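Local coordinates for DinB-like domain-containing protein (Thermus thermophilus, PDB 2YQY) that is of unknown function but adopts the four-helix bundle of the DinB superfamily, with an exposed histidine triad that may bind a metal, at residues A[22-25]-A[26-30]. Residues are numbered along the deposited sequence; the frame is centred on the assembly and turned at random.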
ATOM      1  N   LYS A  22       2.133   9.186   5.201  1.00 19.36           N
ATOM      2  CA  LYS A  22       2.051  10.625   5.463  1.00 19.26           C
ATOM      3  C   LYS A  22       2.367  11.438   4.180  1.00 19.61           C
ATOM      4  O   LYS A  22       1.663  12.380   3.842  1.00 19.24           O
ATOM      5  CB  LYS A  22       2.983  11.013   6.618  1.00 19.20           C
ATOM      6  CG  LYS A  22       2.649  10.284   7.911  1.00 19.10           C
ATOM      7  CD  LYS A  22       3.666  10.507   9.015  1.00 20.46           C
ATOM      8  CE  LYS A  22       3.275   9.764  10.288  1.00 19.07           C
ATOM      9  NZ  LYS A  22       4.447   9.609  11.189  1.00 20.33           N
ATOM     10  N   ALA A  23       3.434  11.047   3.480  1.00 20.46           N
ATOM     11  CA  ALA A  23       3.889  11.716   2.260  1.00 20.65           C
ATOM     12  C   ALA A  23       2.796  11.630   1.174  1.00 20.75           C
ATOM     13  O   ALA A  23       2.457  12.622   0.535  1.00 20.62           O
ATOM     14  CB  ALA A  23       5.219  11.108   1.789  1.00 20.79           C
ATOM     15  N   LEU A  24       2.233  10.439   0.984  1.00 20.63           N
ATOM     16  CA  LEU A  24       1.170  10.242   0.001  1.00 20.88           C
ATOM     17  C   LEU A  24      -0.074  11.071   0.318  1.00 20.04           C
ATOM     18  O   LEU A  24      -0.631  11.715  -0.571  1.00 20.76           O
ATOM     19  CB  LEU A  24       0.780   8.738  -0.107  1.00 20.00           C
ATOM     20  CG  LEU A  24      -0.416   8.463  -1.048  1.00 20.35           C
ATOM     21  CD1 LEU A  24      -0.090   8.904  -2.472  1.00 22.33           C
ATOM     22  CD2 LEU A  24      -0.794   6.971  -1.055  1.00 21.90           C
ATOM     23  N   LEU A  25      -0.552  10.998   1.559  1.00 20.26           N
ATOM     24  CA  LEU A  25      -1.784  11.710   1.911  1.00 20.12           C
ATOM     25  C   LEU A  25      -1.631  13.213   1.715  1.00 20.22           C
ATOM     26  O   LEU A  25      -2.568  13.862   1.229  1.00 20.82           O
ATOM     27  CB  LEU A  25      -2.233  11.409   3.336  1.00 19.18           C
ATOM     28  CG  LEU A  25      -2.660   9.981   3.631  1.00 19.46           C
ATOM     29  CD1 LEU A  25      -3.081   9.898   5.093  1.00 18.70           C
ATOM     30  CD2 LEU A  25      -3.790   9.535   2.710  1.00 19.67           C
ATOM     31  N   ALA A  26      -0.450  13.749   2.061  1.00 20.32           N
ATOM     32  CA  ALA A  26      -0.172  15.202   1.933  1.00 19.94           C
ATOM     33  C   ALA A  26      -0.114  15.643   0.450  1.00 20.36           C
ATOM     34  O   ALA A  26      -0.688  16.668   0.063  1.00 19.13           O
ATOM     35  CB  ALA A  26       1.131  15.564   2.670  1.00 20.23           C
ATOM     36  N   LEU A  27       0.583  14.855  -0.364  1.00 20.52           N
ATOM     37  CA  LEU A  27       0.606  15.034  -1.811  1.00 20.90           C
ATOM     38  C   LEU A  27      -0.808  15.088  -2.400  1.00 20.33           C
ATOM     39  O   LEU A  27      -1.136  16.025  -3.163  1.00 19.65           O
ATOM     40  CB  LEU A  27       1.444  13.930  -2.478  1.00 20.92           C
ATOM     41  CG  LEU A  27       1.524  13.968  -4.000  1.00 21.60           C
ATOM     42  CD1 LEU A  27       2.797  13.259  -4.552  1.00 20.01           C
ATOM     43  CD2 LEU A  27       0.247  13.379  -4.633  1.00 21.43           C
ATOM     44  N   LEU A  28      -1.655  14.105  -2.047  1.00 19.40           N
ATOM     45  CA  LEU A  28      -3.037  14.097  -2.582  1.00 19.40           C
ATOM     46  C   LEU A  28      -3.857  15.322  -2.140  1.00 18.56           C
ATOM     47  O   LEU A  28      -4.563  15.921  -2.960  1.00 18.48           O
ATOM     48  CB  LEU A  28      -3.778  12.821  -2.210  1.00 19.23           C
ATOM     49  CG  LEU A  28      -3.233  11.499  -2.780  1.00 18.48           C
ATOM     50  CD1 LEU A  28      -3.871  10.315  -2.038  1.00 18.00           C
ATOM     51  CD2 LEU A  28      -3.439  11.403  -4.311  1.00 20.33           C
ATOM     52  N   ARG A  29      -3.775  15.665  -0.849  1.00 31.15           N
ATOM     53  CA  ARG A  29      -4.535  16.777  -0.268  1.00 31.00           C
ATOM     54  C   ARG A  29      -4.068  18.155  -0.751  1.00 30.99           C
ATOM     55  O   ARG A  29      -4.832  19.107  -0.731  1.00 29.85           O
ATOM     56  CB  ARG A  29      -4.484  16.731   1.258  1.00 30.26           C
ATOM     57  CG  ARG A  29      -5.395  15.704   1.880  1.00 30.45           C
ATOM     58  CD  ARG A  29      -5.044  15.506   3.351  1.00 32.41           C
ATOM     59  NE  ARG A  29      -5.845  14.452   3.978  1.00 33.32           N
ATOM     60  CZ  ARG A  29      -5.428  13.663   4.969  1.00 32.82           C
ATOM     61  NH1 ARG A  29      -4.198  13.784   5.471  1.00 31.67           N
ATOM     62  NH2 ARG A  29      -6.241  12.736   5.455  1.00 32.94           N
ATOM     63  N   GLU A  30      -2.810  18.263  -1.166  1.00 31.70           N
ATOM     64  CA  GLU A  30      -2.259  19.545  -1.599  1.00 31.59           C
ATOM     65  C   GLU A  30      -2.272  19.710  -3.118  1.00 31.19           C
ATOM     66  O   GLU A  30      -2.077  20.806  -3.618  1.00 29.73           O
ATOM     67  CB  GLU A  30      -0.854  19.747  -1.022  1.00 30.75           C
ATOM     68  CG  GLU A  30      -0.841  19.778   0.504  1.00 32.75           C
ATOM     69  CD  GLU A  30       0.555  19.661   1.113  1.00 34.25           C
ATOM     70  OE1 GLU A  30       1.552  19.742   0.371  1.00 36.72           O
ATOM     71  OE2 GLU A  30       0.658  19.491   2.341  1.00 34.66           O
TER
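Ala26, Leu27, Leu28 and Arg29 each send a backbone N-H back to the carbonyl four residues earlier, on Lys22, Ala23, Leu24 and Leu25, so 22-25 and 26-30 are successive turns of helix 10-30. The four bonds are nearly uniform: Ala26 N lies 3.1 Å from Lys22 O and Leu28 N 3.0 Å from Leu24 O. Glu30 N continues the pattern to Ala26 O at 2.9 Å, closing the last turn. The same i/i+4 spacing puts Leu24 beside Leu28 and Leu25 beside Arg29. In the first pair, both buried, Leu24 CG approaches Leu28 CD1 to 4.0 Å, the two side chains crossing at a slant. Leu24 holds its CG anti to the backbone N (chi1 175°), whereas Leu28 sets CG beside its own N (chi1 -64°), which brings that carbon to 3.4 Å from Leu24 O. Leu24 also touches Leu163 and Glu156 of helix 153-165; Glu156 belongs to an HExxH pattern, without metal here, so Leu24 packs beside a possible metal site. Trimming Leu28 to an alanine here would probably leave Leu24 CG without its methyl neighbour and open a gap against helix 106-126. Leu25 and Arg29 run side by side in the same direction. The extended chain of Arg29 reaches back along the helix until NH1 stands 3.7 Å from Leu25 CB, which covers one face of the guanidinium; the Arg29 methylenes pass over Leu25 O, with CG at 3.4 Å. Leu25 also packs on Leu110 and Leu113, between the bundle and exposed Arg29. Chemically, apolar contacts join this helix to its neighbours, Leu28 and Leu27 both meeting helix 33-36, while the arginine's aliphatic part shields a backbone carbonyl and its charged end probably stays in contact with solvent.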